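Local coordinates for protein putative phosphosugar isomerase (Clostridium difficile, PDB 3G68) that probably binds phosphosugars and isomerises them through paired SIS domains, though its own substrate is not established, at residues D6-T11 with F314-Q319; V13-I18 with D182-F187; Q51-L56 with I62-M67; Y220-E225 with Y309-F314. All coordinates share one frame; numbering follows the deposited sequence.

Contact 1: residues D6-T11 with F314-Q319; sequences DYMLET and FIVPIQ
M8 on helix 4-20 and V316 in the first turn of helix 316-324 bring the two backbones to their nearest point, with CA atoms 8.1 Å apart. The gap is bridged by the side chain of M8, a selenomethionine directed at the other segment. It runs straight as far as SE and then bends at its last torsion (chi3 72°), which lays the terminal methyl against V316. There M8 CE lies 3.5 Å from V316 CG1 and 3.4 Å from the carbonyl oxygen V316 O. One turn further on, Q319 offers its first methylene, Q319 CB, to the selenium, M8 SE, at 3.8 Å. The amide oxygen Q319 OE1 is also 3.8 Å from M8 CE, but its hydrogen bond comes from Y148 on helix 145-165, which also packs against V316. Where the two helices meet, then, the link is a buried van der Waals one: the bent selenoether chain packs against a methyl branch, a methylene and a carbonyl oxygen, while the amide oxygen of Q319 has its polar partner on a third helix.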
loop_
_atom_site.group_PDB
_atom_site.type_symbol
_atom_site.label_atom_id
_atom_site.label_comp_id
_atom_site.label_asym_id
_atom_site.label_seq_id
_atom_site.Cartn_x
_atom_site.Cartn_y
_atom_site.Cartn_z
ATOM N N ASP B 6 31.759 2.109 -32.730
ATOM C CA ASP B 6 31.386 3.337 -32.024
ATOM C C ASP B 6 30.302 4.082 -32.797
ATOM O O ASP B 6 29.294 4.479 -32.205
ATOM C CB ASP B 6 32.581 4.272 -31.787
ATOM C CG ASP B 6 33.615 3.686 -30.828
ATOM O OD1 ASP B 6 33.262 2.987 -29.864
ATOM O OD2 ASP B 6 34.807 3.923 -31.045
ATOM N N TYR B 7 30.520 4.253 -34.104
ATOM C CA TYR B 7 29.569 4.938 -34.952
ATOM C C TYR B 7 28.273 4.170 -35.085
ATOM O O TYR B 7 27.223 4.816 -35.105
ATOM C CB TYR B 7 30.159 5.289 -36.316
ATOM C CG TYR B 7 31.269 6.313 -36.267
ATOM C CD1 TYR B 7 31.074 7.554 -35.645
ATOM C CD2 TYR B 7 32.490 6.094 -36.921
ATOM C CE1 TYR B 7 32.080 8.515 -35.625
ATOM C CE2 TYR B 7 33.502 7.069 -36.914
ATOM C CZ TYR B 7 33.290 8.259 -36.254
ATOM O OH TYR B 7 34.257 9.218 -36.244
HETATM N N MSE B 8 28.328 2.830 -35.186
HETATM C CA MSE B 8 27.081 2.006 -35.208
HETATM C C MSE B 8 26.282 2.205 -33.904
HETATM O O MSE B 8 25.109 2.542 -33.935
HETATM C CB MSE B 8 27.377 0.521 -35.412
HETATM C CG MSE B 8 27.835 0.197 -36.800
HETATM SE SE MSE B 8 28.362 -1.650 -36.919
HETATM C CE MSE B 8 26.372 -2.331 -36.801
ATOM N N LEU B 9 26.953 2.052 -32.765
ATOM C CA LEU B 9 26.311 2.218 -31.457
ATOM C C LEU B 9 25.711 3.626 -31.213
ATOM O O LEU B 9 24.702 3.734 -30.493
ATOM C CB LEU B 9 27.260 1.792 -30.328
ATOM C CG LEU B 9 27.568 0.292 -30.327
ATOM C CD1 LEU B 9 28.617 -0.051 -29.272
ATOM C CD2 LEU B 9 26.339 -0.553 -30.106
ATOM N N GLU B 10 26.291 4.666 -31.838
ATOM C CA GLU B 10 25.772 6.055 -31.773
ATOM C C GLU B 10 24.483 6.256 -32.594
ATOM O O GLU B 10 23.727 7.222 -32.388
ATOM C CB GLU B 10 26.824 6.993 -32.400
ATOM C CG GLU B 10 26.631 8.441 -32.123
ATOM C CD GLU B 10 27.608 9.339 -32.855
ATOM O OE1 GLU B 10 27.428 10.562 -32.727
ATOM O OE2 GLU B 10 28.528 8.879 -33.551
ATOM N N THR B 11 24.263 5.373 -33.569
ATOM C CA THR B 11 23.202 5.522 -34.551
ATOM C C THR B 11 21.771 5.709 -33.970
ATOM O O THR B 11 21.118 6.687 -34.327
ATOM C CB THR B 11 23.320 4.456 -35.684
ATOM O OG1 THR B 11 24.638 4.554 -36.253
ATOM C CG2 THR B 11 22.299 4.729 -36.782
ATOM N N PHE B 314 18.335 -4.898 -40.510
ATOM C CA PHE B 314 18.786 -6.128 -41.195
ATOM C C PHE B 314 20.280 -6.322 -41.418
ATOM O O PHE B 314 20.790 -7.431 -41.209
ATOM C CB PHE B 314 18.054 -6.377 -42.523
ATOM C CG PHE B 314 17.460 -7.735 -42.598
ATOM C CD1 PHE B 314 18.264 -8.860 -42.585
ATOM C CD2 PHE B 314 16.070 -7.891 -42.615
ATOM C CE1 PHE B 314 17.686 -10.149 -42.630
ATOM C CE2 PHE B 314 15.502 -9.137 -42.624
ATOM C CZ PHE B 314 16.312 -10.270 -42.621
ATOM N N ILE B 315 20.983 -5.271 -41.823
ATOM C CA ILE B 315 22.395 -5.409 -42.142
ATOM C C ILE B 315 23.354 -5.077 -40.994
ATOM O O ILE B 315 24.571 -5.131 -41.177
ATOM C CB ILE B 315 22.803 -4.697 -43.459
ATOM C CG1 ILE B 315 22.691 -3.187 -43.386
ATOM C CG2 ILE B 315 21.981 -5.208 -44.636
ATOM C CD1 ILE B 315 23.379 -2.524 -44.601
ATOM N N VAL B 316 22.817 -4.769 -39.810
ATOM C CA VAL B 316 23.663 -4.556 -38.605
ATOM C C VAL B 316 24.738 -5.654 -38.463
ATOM O O VAL B 316 25.911 -5.325 -38.271
ATOM C CB VAL B 316 22.806 -4.400 -37.312
ATOM C CG1 VAL B 316 23.649 -4.452 -36.034
ATOM C CG2 VAL B 316 22.080 -3.103 -37.360
ATOM N N PRO B 317 24.349 -6.948 -38.533
ATOM C CA PRO B 317 25.357 -8.024 -38.443
ATOM C C PRO B 317 26.485 -7.959 -39.448
ATOM O O PRO B 317 27.626 -8.257 -39.109
ATOM C CB PRO B 317 24.535 -9.306 -38.623
ATOM C CG PRO B 317 23.183 -8.858 -38.990
ATOM C CD PRO B 317 22.985 -7.512 -38.511
ATOM N N ILE B 318 26.166 -7.556 -40.678
ATOM C CA ILE B 318 27.148 -7.505 -41.736
ATOM C C ILE B 318 28.077 -6.314 -41.482
ATOM O O ILE B 318 29.284 -6.457 -41.608
ATOM C CB ILE B 318 26.520 -7.401 -43.164
ATOM C CG1 ILE B 318 25.583 -8.578 -43.436
ATOM C CG2 ILE B 318 27.635 -7.405 -44.199
ATOM C CD1 ILE B 318 26.267 -9.885 -43.358
ATOM N N GLN B 319 27.526 -5.155 -41.127
ATOM C CA GLN B 319 28.373 -4.016 -40.748
ATOM C C GLN B 319 29.238 -4.337 -39.568
ATOM O O GLN B 319 30.377 -3.863 -39.502
ATOM C CB GLN B 319 27.521 -2.788 -40.433
ATOM C CG GLN B 319 26.823 -2.213 -41.640
ATOM C CD GLN B 319 25.645 -1.370 -41.255
ATOM O OE1 GLN B 319 24.967 -1.641 -40.249
ATOM N NE2 GLN B 319 25.378 -0.326 -42.048
#

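Contact 2: residues V13-I18 with D182-F187; sequences VRMREI and DAINRF
M15 and I184 supply the apolar packing, their CA atoms lying 7.6 Å apart. M15, a selenomethionine with two deposited conformers, points at the other segment; in the conformer described its methyl hooks back at the last torsion (chi3 66°), placing M15 CE 3.5 Å from I184 CD1. The same I184 CD1 lies 3.6 Å from M15 CB, so the tip of the isoleucine is held between root and end of the longer chain. Helix 4-20 is here laid over the end of helix 170-184, where a type I turn from I184 to F187 redirects the chain into helix 187-200, in a protein of the double-SIS type. Mixed contacts come next: the extended chain of R16 runs antiparallel alongside I184, R16 NE reaching 3.9 Å from I184 CG2, with the methyl oblique to the guanidinium. Charged groups add an intersubunit element: D182 forms a salt bridge with R14 of a second subunit, and R16 packs against E10 of that subunit.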
loop_
_atom_site.group_PDB
_atom_site.type_symbol
_atom_site.label_atom_id
_atom_site.label_comp_id
_atom_site.label_asym_id
_atom_site.label_seq_id
_atom_site.Cartn_x
_atom_site.Cartn_y
_atom_site.Cartn_z
ATOM N N VAL B 13 20.769 7.047 -31.134
ATOM C CA VAL B 13 20.656 8.391 -30.487
ATOM C C VAL B 13 20.503 9.485 -31.568
ATOM O O VAL B 13 19.630 10.343 -31.503
ATOM C CB VAL B 13 21.877 8.679 -29.536
ATOM C CG1 VAL B 13 21.816 10.084 -28.944
ATOM C CG2 VAL B 13 21.941 7.646 -28.436
ATOM N N ARG B 14 21.316 9.400 -32.603
ATOM C CA ARG B 14 21.267 10.366 -33.714
ATOM C C ARG B 14 19.958 10.280 -34.467
ATOM O O ARG B 14 19.380 11.311 -34.829
ATOM C CB ARG B 14 22.454 10.203 -34.683
ATOM C CG ARG B 14 23.800 10.708 -34.153
ATOM C CD ARG B 14 23.784 12.194 -33.805
ATOM N NE ARG B 14 25.103 12.662 -33.394
ATOM C CZ ARG B 14 25.404 13.912 -33.036
ATOM N NH1 ARG B 14 24.479 14.871 -33.015
ATOM N NH2 ARG B 14 26.652 14.198 -32.681
HETATM N N MSE B 15 19.452 9.062 -34.687
HETATM C CA MSE B 15 18.198 8.872 -35.433
HETATM C C MSE B 15 17.013 9.518 -34.705
HETATM O O MSE B 15 16.188 10.207 -35.322
HETATM C CB MSE B 15 17.948 7.392 -35.713
HETATM C CG MSE B 15 18.947 6.784 -36.703
HETATM SE SE MSE B 15 18.470 4.954 -37.200
HETATM C CE MSE B 15 16.756 5.410 -38.165
ATOM N N ARG B 16 16.966 9.331 -33.406
ATOM C CA ARG B 16 15.916 9.931 -32.566
ATOM C C ARG B 16 15.973 11.462 -32.587
ATOM O O ARG B 16 14.918 12.109 -32.586
ATOM C CB ARG B 16 16.017 9.440 -31.149
ATOM C CG ARG B 16 15.636 8.006 -31.024
ATOM C CD ARG B 16 16.044 7.502 -29.719
ATOM N NE ARG B 16 15.802 6.082 -29.680
ATOM C CZ ARG B 16 16.502 5.217 -28.968
ATOM N NH1 ARG B 16 17.522 5.620 -28.225
ATOM N NH2 ARG B 16 16.173 3.944 -29.026
ATOM N N GLU B 17 17.182 12.033 -32.622
ATOM C CA GLU B 17 17.367 13.482 -32.732
ATOM C C GLU B 17 16.854 14.044 -34.056
ATOM O O GLU B 17 16.215 15.126 -34.114
ATOM C CB GLU B 17 18.826 13.879 -32.591
ATOM C CG GLU B 17 19.360 13.669 -31.188
ATOM C CD GLU B 17 20.855 13.884 -31.087
ATOM O OE1 GLU B 17 21.499 14.061 -32.146
ATOM O OE2 GLU B 17 21.375 13.828 -29.945
ATOM N N ILE B 18 17.131 13.298 -35.114
ATOM C CA ILE B 18 16.688 13.636 -36.443
ATOM C C ILE B 18 15.167 13.628 -36.537
ATOM O O ILE B 18 14.582 14.532 -37.098
ATOM C CB ILE B 18 17.348 12.728 -37.497
ATOM C CG1 ILE B 18 18.846 13.079 -37.575
ATOM C CG2 ILE B 18 16.665 12.918 -38.872
ATOM C CD1 ILE B 18 19.652 12.116 -38.444
ATOM N N ASP B 182 10.059 2.061 -33.198
ATOM C CA ASP B 182 10.037 0.656 -32.794
ATOM C C ASP B 182 11.198 -0.122 -33.466
ATOM O O ASP B 182 11.761 -0.993 -32.824
ATOM C CB ASP B 182 8.729 -0.050 -33.180
ATOM C CG ASP B 182 7.530 0.307 -32.310
ATOM O OD1 ASP B 182 7.659 0.845 -31.199
ATOM O OD2 ASP B 182 6.414 -0.043 -32.753
ATOM N N ALA B 183 11.568 0.204 -34.712
ATOM C CA ALA B 183 12.711 -0.437 -35.390
ATOM C C ALA B 183 14.026 0.055 -34.775
ATOM O O ALA B 183 14.941 -0.719 -34.459
ATOM C CB ALA B 183 12.685 -0.105 -36.902
ATOM N N ILE B 184 14.114 1.351 -34.550
ATOM C CA ILE B 184 15.323 1.957 -33.968
ATOM C C ILE B 184 15.655 1.368 -32.576
ATOM O O ILE B 184 16.815 1.158 -32.244
ATOM C CB ILE B 184 15.153 3.520 -33.876
ATOM C CG1 ILE B 184 15.111 4.152 -35.289
ATOM C CG2 ILE B 184 16.217 4.130 -32.995
ATOM C CD1 ILE B 184 14.768 5.675 -35.269
ATOM N N ASN B 185 14.624 1.040 -31.792
ATOM C CA ASN B 185 14.806 0.505 -30.454
ATOM C C ASN B 185 15.311 -0.945 -30.401
ATOM O O ASN B 185 15.742 -1.417 -29.358
ATOM C CB ASN B 185 13.526 0.613 -29.625
ATOM C CG ASN B 185 13.821 0.553 -28.132
ATOM O OD1 ASN B 185 14.716 1.249 -27.648
ATOM N ND2 ASN B 185 13.088 -0.265 -27.412
ATOM N N ARG B 186 15.223 -1.649 -31.526
ATOM C CA ARG B 186 15.731 -3.030 -31.629
ATOM C C ARG B 186 17.181 -3.100 -32.079
ATOM O O ARG B 186 17.798 -4.173 -32.044
ATOM C CB ARG B 186 14.873 -3.827 -32.616
ATOM C CG ARG B 186 13.442 -3.927 -32.126
ATOM C CD ARG B 186 12.680 -4.862 -32.996
ATOM N NE ARG B 186 11.350 -5.095 -32.482
ATOM C CZ ARG B 186 10.498 -5.975 -32.986
ATOM N NH1 ARG B 186 10.832 -6.723 -34.027
ATOM N NH2 ARG B 186 9.300 -6.116 -32.429
ATOM N N PHE B 187 17.731 -1.968 -32.508
ATOM C CA PHE B 187 19.087 -1.912 -33.057
ATOM C C PHE B 187 20.114 -2.511 -32.103
ATOM O O PHE B 187 20.885 -3.381 -32.494
ATOM C CB PHE B 187 19.395 -0.462 -33.439
ATOM C CG PHE B 187 20.701 -0.251 -34.158
ATOM C CD1 PHE B 187 21.915 -0.286 -33.472
ATOM C CD2 PHE B 187 20.708 0.105 -35.532
ATOM C CE1 PHE B 187 23.122 -0.038 -34.142
ATOM C CE2 PHE B 187 21.897 0.338 -36.204
ATOM C CZ PHE B 187 23.104 0.280 -35.530
#

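Contact 3: residues Q51-L56 with I62-M67; sequences QVQPYL and IDVVKM
Q53 provides the polar link of this pair, its amide N-H reaching from helix 43-59 to the backbone of V64 on strand 63-67. Q53 NE2 donates to V64 O at 2.9 Å with an N-H...O angle of 147°, the donor lying well off the carbonyl plane. Q53 CG is anti to the backbone N (chi1 -179°) and the bend comes at chi2 (-81°), swinging the amide across to the strand. The carbonyl side of the same amide is met by a water, which donates to Q53 OE1 at 3.2 Å and accepts from K66 NZ at 3.1 Å. Apolar packing lies beside this: the L56 side chain lies roughly perpendicular to that of V64, with L56 CB 3.9 Å from V64 CG1. The axes of segments 51-56 and 63-67 run antiparallel, 7.9 Å apart at closest approach, as befits the last two elements of the beta-alpha-beta unit that joins strand 36-40 to strand 63-67 in the SIS domain. V65 pairs with I37 and I39 of the neighbouring strand. Two glutamines of the crossover helix, Q57 and Q53, thus satisfy the backbone N and O of V64, on the strand that is outermost in this chain's sheet.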
loop_
_atom_site.group_PDB
_atom_site.type_symbol
_atom_site.label_atom_id
_atom_site.label_comp_id
_atom_site.label_asym_id
_atom_site.label_seq_id
_atom_site.Cartn_x
_atom_site.Cartn_y
_atom_site.Cartn_z
ATOM N N GLN B 51 17.397 1.863 -51.549
ATOM C CA GLN B 51 16.670 1.246 -50.464
ATOM C C GLN B 51 15.345 1.903 -50.141
ATOM O O GLN B 51 14.366 1.187 -49.937
ATOM C CB GLN B 51 17.526 1.193 -49.181
ATOM C CG GLN B 51 16.833 0.541 -47.985
ATOM C CD GLN B 51 16.386 -0.865 -48.273
ATOM O OE1 GLN B 51 17.123 -1.663 -48.906
ATOM N NE2 GLN B 51 15.199 -1.204 -47.804
ATOM N N VAL B 52 15.317 3.234 -50.101
ATOM C CA VAL B 52 14.125 3.987 -49.674
ATOM C C VAL B 52 13.152 4.334 -50.816
ATOM O O VAL B 52 11.966 4.529 -50.573
ATOM C CB VAL B 52 14.551 5.257 -48.912
ATOM C CG1 VAL B 52 13.361 6.055 -48.432
ATOM C CG2 VAL B 52 15.438 4.817 -47.721
ATOM N N GLN B 53 13.636 4.358 -52.055
ATOM C CA GLN B 53 12.751 4.650 -53.184
ATOM C C GLN B 53 11.431 3.867 -53.172
ATOM O O GLN B 53 10.379 4.474 -53.415
ATOM C CB GLN B 53 13.483 4.541 -54.533
ATOM C CG GLN B 53 12.596 4.855 -55.749
ATOM C CD GLN B 53 11.724 3.684 -56.190
ATOM O OE1 GLN B 53 12.085 2.523 -56.010
ATOM N NE2 GLN B 53 10.589 3.990 -56.825
ATOM N N PRO B 54 11.463 2.541 -52.924
ATOM C CA PRO B 54 10.168 1.854 -52.895
ATOM C C PRO B 54 9.207 2.430 -51.854
ATOM O O PRO B 54 8.041 2.682 -52.157
ATOM C CB PRO B 54 10.529 0.404 -52.570
ATOM C CG PRO B 54 11.932 0.244 -53.059
ATOM C CD PRO B 54 12.569 1.582 -52.722
ATOM N N TYR B 55 9.702 2.660 -50.645
ATOM C CA TYR B 55 8.871 3.241 -49.581
ATOM C C TYR B 55 8.240 4.518 -50.037
ATOM O O TYR B 55 7.033 4.722 -49.863
ATOM C CB TYR B 55 9.736 3.514 -48.349
ATOM C CG TYR B 55 9.071 4.252 -47.196
ATOM C CD1 TYR B 55 8.243 3.586 -46.309
ATOM C CD2 TYR B 55 9.342 5.602 -46.955
ATOM C CE1 TYR B 55 7.643 4.260 -45.248
ATOM C CE2 TYR B 55 8.770 6.266 -45.872
ATOM C CZ TYR B 55 7.937 5.582 -45.019
ATOM O OH TYR B 55 7.365 6.221 -43.923
ATOM N N LEU B 56 9.058 5.366 -50.651
ATOM C CA LEU B 56 8.618 6.655 -51.094
ATOM C C LEU B 56 7.603 6.570 -52.218
ATOM O O LEU B 56 6.619 7.324 -52.222
ATOM C CB LEU B 56 9.795 7.506 -51.511
ATOM C CG LEU B 56 10.652 7.979 -50.344
ATOM C CD1 LEU B 56 11.869 8.741 -50.921
ATOM C CD2 LEU B 56 9.828 8.829 -49.388
ATOM N N ILE B 62 3.663 11.102 -56.535
ATOM C CA ILE B 62 4.470 11.624 -57.599
ATOM C C ILE B 62 5.515 10.546 -57.828
ATOM O O ILE B 62 5.833 9.785 -56.906
ATOM C CB ILE B 62 5.121 13.006 -57.225
ATOM C CG1 ILE B 62 5.908 12.956 -55.911
ATOM C CG2 ILE B 62 4.049 14.104 -57.094
ATOM C CD1 ILE B 62 6.832 14.116 -55.740
ATOM N N ASP B 63 6.039 10.459 -59.033
ATOM C CA ASP B 63 7.103 9.503 -59.292
ATOM C C ASP B 63 8.315 9.838 -58.462
ATOM O O ASP B 63 8.704 11.005 -58.361
ATOM C CB ASP B 63 7.541 9.515 -60.762
ATOM C CG ASP B 63 6.620 8.734 -61.669
ATOM O OD1 ASP B 63 6.780 8.898 -62.894
ATOM O OD2 ASP B 63 5.764 7.959 -61.189
ATOM N N VAL B 64 8.891 8.799 -57.863
ATOM C CA VAL B 64 10.113 8.891 -57.101
ATOM C C VAL B 64 11.026 7.892 -57.777
ATOM O O VAL B 64 10.690 6.708 -57.897
ATOM C CB VAL B 64 9.952 8.506 -55.630
ATOM C CG1 VAL B 64 11.262 8.758 -54.893
ATOM C CG2 VAL B 64 8.814 9.301 -55.013
ATOM N N VAL B 65 12.164 8.374 -58.244
ATOM C CA VAL B 65 13.106 7.498 -58.918
ATOM C C VAL B 65 14.475 7.779 -58.355
ATOM O O VAL B 65 14.714 8.837 -57.756
ATOM C CB VAL B 65 13.036 7.675 -60.447
ATOM C CG1 VAL B 65 11.613 7.338 -60.945
ATOM C CG2 VAL B 65 13.399 9.075 -60.832
ATOM N N LYS B 66 15.350 6.785 -58.440
ATOM C CA LYS B 66 16.720 6.981 -58.004
ATOM C C LYS B 66 17.614 6.735 -59.198
ATOM O O LYS B 66 17.305 5.895 -60.047
ATOM C CB LYS B 66 17.104 6.101 -56.791
ATOM C CG LYS B 66 17.518 4.679 -57.037
ATOM C CD LYS B 66 16.397 3.774 -57.451
ATOM C CE LYS B 66 16.971 2.495 -58.034
ATOM N NZ LYS B 66 15.856 1.666 -58.548
HETATM N N MSE B 67 18.742 7.423 -59.227
HETATM C CA MSE B 67 19.658 7.322 -60.340
HETATM C C MSE B 67 21.089 7.566 -59.945
HETATM O O MSE B 67 21.360 8.428 -59.115
HETATM C CB MSE B 67 19.307 8.411 -61.370
HETATM C CG MSE B 67 17.887 8.410 -61.877
HETATM SE SE MSE B 67 17.656 9.932 -63.065
HETATM C CE MSE B 67 15.702 9.886 -63.398
HETATM O O HOH W 1 14.933 1.066 -55.638
#

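Contact 4: residues Y220-E225 with Y309-F314; sequences YGDTLE and YQTFNF
D222 in the first turns of helix 220-234 meets T311 of the loop before helix 316-324, their CA atoms 7.0 Å apart. The segment begins at Y309, whose hydroxyl is bonded to E176 and Y55. Q310 follows in the same helix-like bend, and its carbonyl oxygen accepts from the backbone N of both N313 and F314, closing the turn. T311 makes the direct contact: T311 OG1 donates to D222 OD2, on its syn lone pair, at 2.5 Å, short enough that the exact length is doubtful. A first torsion that sets OG1 anti to the backbone N (chi1 -167°) places the hydroxyl there. A water backs up the pair, donating to T311 O at 2.9 Å and, weakly, to D222 OD2 at the same distance. T311 CG2 meanwhile sits over the centre of the F312 ring, 3.8 Å above its plane. N313 leads away, its ND2 hydrogen-bonded to A183 O on helix 170-184. Carboxylate, hydroxyl, water and the K151 ammonium, which binds D222 OD1 and T311 OG1, form a buried polar network between helix 220-234 and the loop. Y147 also reaches D222 OD1 and Q51 bonds the backbone N of D222, so that helices 43-59, 145-165 and 220-234 converge here.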
loop_
_atom_site.group_PDB
_atom_site.type_symbol
_atom_site.label_atom_id
_atom_site.label_comp_id
_atom_site.label_asym_id
_atom_site.label_seq_id
_atom_site.Cartn_x
_atom_site.Cartn_y
_atom_site.Cartn_z
ATOM N N TYR B 220 16.854 -4.748 -51.200
ATOM C CA TYR B 220 17.860 -4.747 -52.268
ATOM C C TYR B 220 18.958 -3.663 -52.074
ATOM O O TYR B 220 20.133 -3.954 -52.163
ATOM C CB TYR B 220 17.164 -4.626 -53.639
ATOM C CG TYR B 220 18.130 -4.650 -54.793
ATOM C CD1 TYR B 220 18.980 -5.725 -54.977
ATOM C CD2 TYR B 220 18.201 -3.581 -55.687
ATOM C CE1 TYR B 220 19.871 -5.748 -56.036
ATOM C CE2 TYR B 220 19.097 -3.575 -56.729
ATOM C CZ TYR B 220 19.924 -4.658 -56.909
ATOM O OH TYR B 220 20.816 -4.644 -57.947
ATOM N N GLY B 221 18.572 -2.450 -51.733
ATOM C CA GLY B 221 19.555 -1.376 -51.485
ATOM C C GLY B 221 20.494 -1.768 -50.345
ATOM O O GLY B 221 21.712 -1.626 -50.469
ATOM N N ASP B 222 19.924 -2.247 -49.236
ATOM C CA ASP B 222 20.746 -2.727 -48.091
ATOM C C ASP B 222 21.665 -3.886 -48.466
ATOM O O ASP B 222 22.761 -3.987 -47.922
ATOM C CB ASP B 222 19.868 -3.152 -46.914
ATOM C CG ASP B 222 19.194 -1.971 -46.219
ATOM O OD1 ASP B 222 19.736 -0.826 -46.264
ATOM O OD2 ASP B 222 18.142 -2.221 -45.587
ATOM N N THR B 223 21.235 -4.745 -49.379
ATOM C CA THR B 223 22.049 -5.892 -49.862
ATOM C C THR B 223 23.266 -5.388 -50.610
ATOM O O THR B 223 24.362 -5.836 -50.373
ATOM C CB THR B 223 21.194 -6.848 -50.714
ATOM O OG1 THR B 223 20.099 -7.294 -49.891
ATOM C CG2 THR B 223 21.999 -8.060 -51.213
ATOM N N LEU B 224 23.062 -4.414 -51.497
ATOM C CA LEU B 224 24.146 -3.761 -52.221
ATOM C C LEU B 224 25.111 -3.019 -51.277
ATOM O O LEU B 224 26.330 -3.055 -51.460
ATOM C CB LEU B 224 23.567 -2.778 -53.231
ATOM C CG LEU B 224 22.746 -3.355 -54.363
ATOM C CD1 LEU B 224 22.229 -2.174 -55.267
ATOM C CD2 LEU B 224 23.616 -4.343 -55.173
ATOM N N GLU B 225 24.567 -2.371 -50.263
ATOM C CA GLU B 225 25.392 -1.626 -49.287
ATOM C C GLU B 225 26.235 -2.568 -48.446
ATOM O O GLU B 225 27.422 -2.318 -48.245
ATOM C CB GLU B 225 24.526 -0.738 -48.393
ATOM C CG GLU B 225 25.250 -0.066 -47.244
ATOM C CD GLU B 225 26.394 0.843 -47.657
ATOM O OE1 GLU B 225 26.509 1.183 -48.862
ATOM O OE2 GLU B 225 27.146 1.248 -46.732
ATOM N N TYR B 309 10.501 -0.740 -42.760
ATOM C CA TYR B 309 11.257 -0.361 -41.539
ATOM C C TYR B 309 12.297 -1.369 -41.056
ATOM O O TYR B 309 13.185 -1.021 -40.253
ATOM C CB TYR B 309 10.308 0.102 -40.397
ATOM C CG TYR B 309 9.351 1.200 -40.844
ATOM C CD1 TYR B 309 9.791 2.274 -41.616
ATOM C CD2 TYR B 309 7.993 1.153 -40.502
ATOM C CE1 TYR B 309 8.897 3.275 -42.047
ATOM C CE2 TYR B 309 7.129 2.145 -40.897
ATOM C CZ TYR B 309 7.575 3.194 -41.678
ATOM O OH TYR B 309 6.705 4.172 -42.095
ATOM N N GLN B 310 12.227 -2.587 -41.573
ATOM C CA GLN B 310 13.260 -3.608 -41.311
ATOM C C GLN B 310 14.628 -3.127 -41.761
ATOM O O GLN B 310 15.642 -3.682 -41.327
ATOM C CB GLN B 310 12.918 -4.938 -42.005
ATOM C CG GLN B 310 12.928 -4.858 -43.544
ATOM C CD GLN B 310 12.585 -6.180 -44.230
ATOM O OE1 GLN B 310 12.731 -7.259 -43.669
ATOM N NE2 GLN B 310 12.118 -6.081 -45.452
ATOM N N THR B 311 14.668 -2.135 -42.648
ATOM C CA THR B 311 15.921 -1.558 -43.115
ATOM C C THR B 311 16.785 -1.026 -41.948
ATOM O O THR B 311 17.978 -0.929 -42.061
ATOM C CB THR B 311 15.701 -0.446 -44.183
ATOM O OG1 THR B 311 16.952 -0.132 -44.820
ATOM C CG2 THR B 311 15.095 0.816 -43.551
ATOM N N PHE B 312 16.178 -0.669 -40.832
ATOM C CA PHE B 312 16.956 -0.170 -39.686
ATOM C C PHE B 312 17.597 -1.228 -38.826
ATOM O O PHE B 312 18.219 -0.884 -37.824
ATOM C CB PHE B 312 16.108 0.785 -38.845
ATOM C CG PHE B 312 15.687 1.957 -39.615
ATOM C CD1 PHE B 312 16.653 2.840 -40.113
ATOM C CD2 PHE B 312 14.348 2.159 -39.949
ATOM C CE1 PHE B 312 16.260 3.935 -40.903
ATOM C CE2 PHE B 312 13.972 3.256 -40.718
ATOM C CZ PHE B 312 14.933 4.138 -41.190
ATOM N N ASN B 313 17.399 -2.503 -39.172
ATOM C CA ASN B 313 18.026 -3.588 -38.448
ATOM C C ASN B 313 18.754 -4.636 -39.268
ATOM O O ASN B 313 19.693 -5.216 -38.759
ATOM C CB ASN B 313 16.963 -4.383 -37.680
ATOM C CG ASN B 313 16.167 -3.556 -36.672
ATOM O OD1 ASN B 313 15.046 -3.935 -36.365
ATOM N ND2 ASN B 313 16.737 -2.470 -36.136
ATOM N N PHE B 314 18.335 -4.898 -40.510
ATOM C CA PHE B 314 18.786 -6.128 -41.195
ATOM C C PHE B 314 20.280 -6.322 -41.418
ATOM O O PHE B 314 20.790 -7.431 -41.209
ATOM C CB PHE B 314 18.054 -6.377 -42.523
ATOM C CG PHE B 314 17.460 -7.735 -42.598
ATOM C CD1 PHE B 314 18.264 -8.860 -42.585
ATOM C CD2 PHE B 314 16.070 -7.891 -42.615
ATOM C CE1 PHE B 314 17.686 -10.149 -42.630
ATOM C CE2 PHE B 314 15.502 -9.137 -42.624
ATOM C CZ PHE B 314 16.312 -10.270 -42.621
HETATM O O HOH W 2 19.180 -3.336 -43.175
#

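In the fold
From the N terminus, helix 4-20 opens two loops. Contact 1 closes the longer, running on to helix 316-324 and enclosing the other three; contact 2 closes the shorter at the end of helix 170-184. Contact 3 lies within the span of contact 2 as a tight helix-to-strand return in the first five-stranded sheet. Contact 4 opens only after contact 2 has closed and ends at F314, which it shares with contact 1, so no two loops interlock. F187 of contact 2 packs against M8 and V316 of contact 1, and contact 4 touches all the others, with Y309 meeting Y55 of contact 3. Together they tie the N-terminal helix, both sheet-bearing halves and the late loop 309-314 into one body.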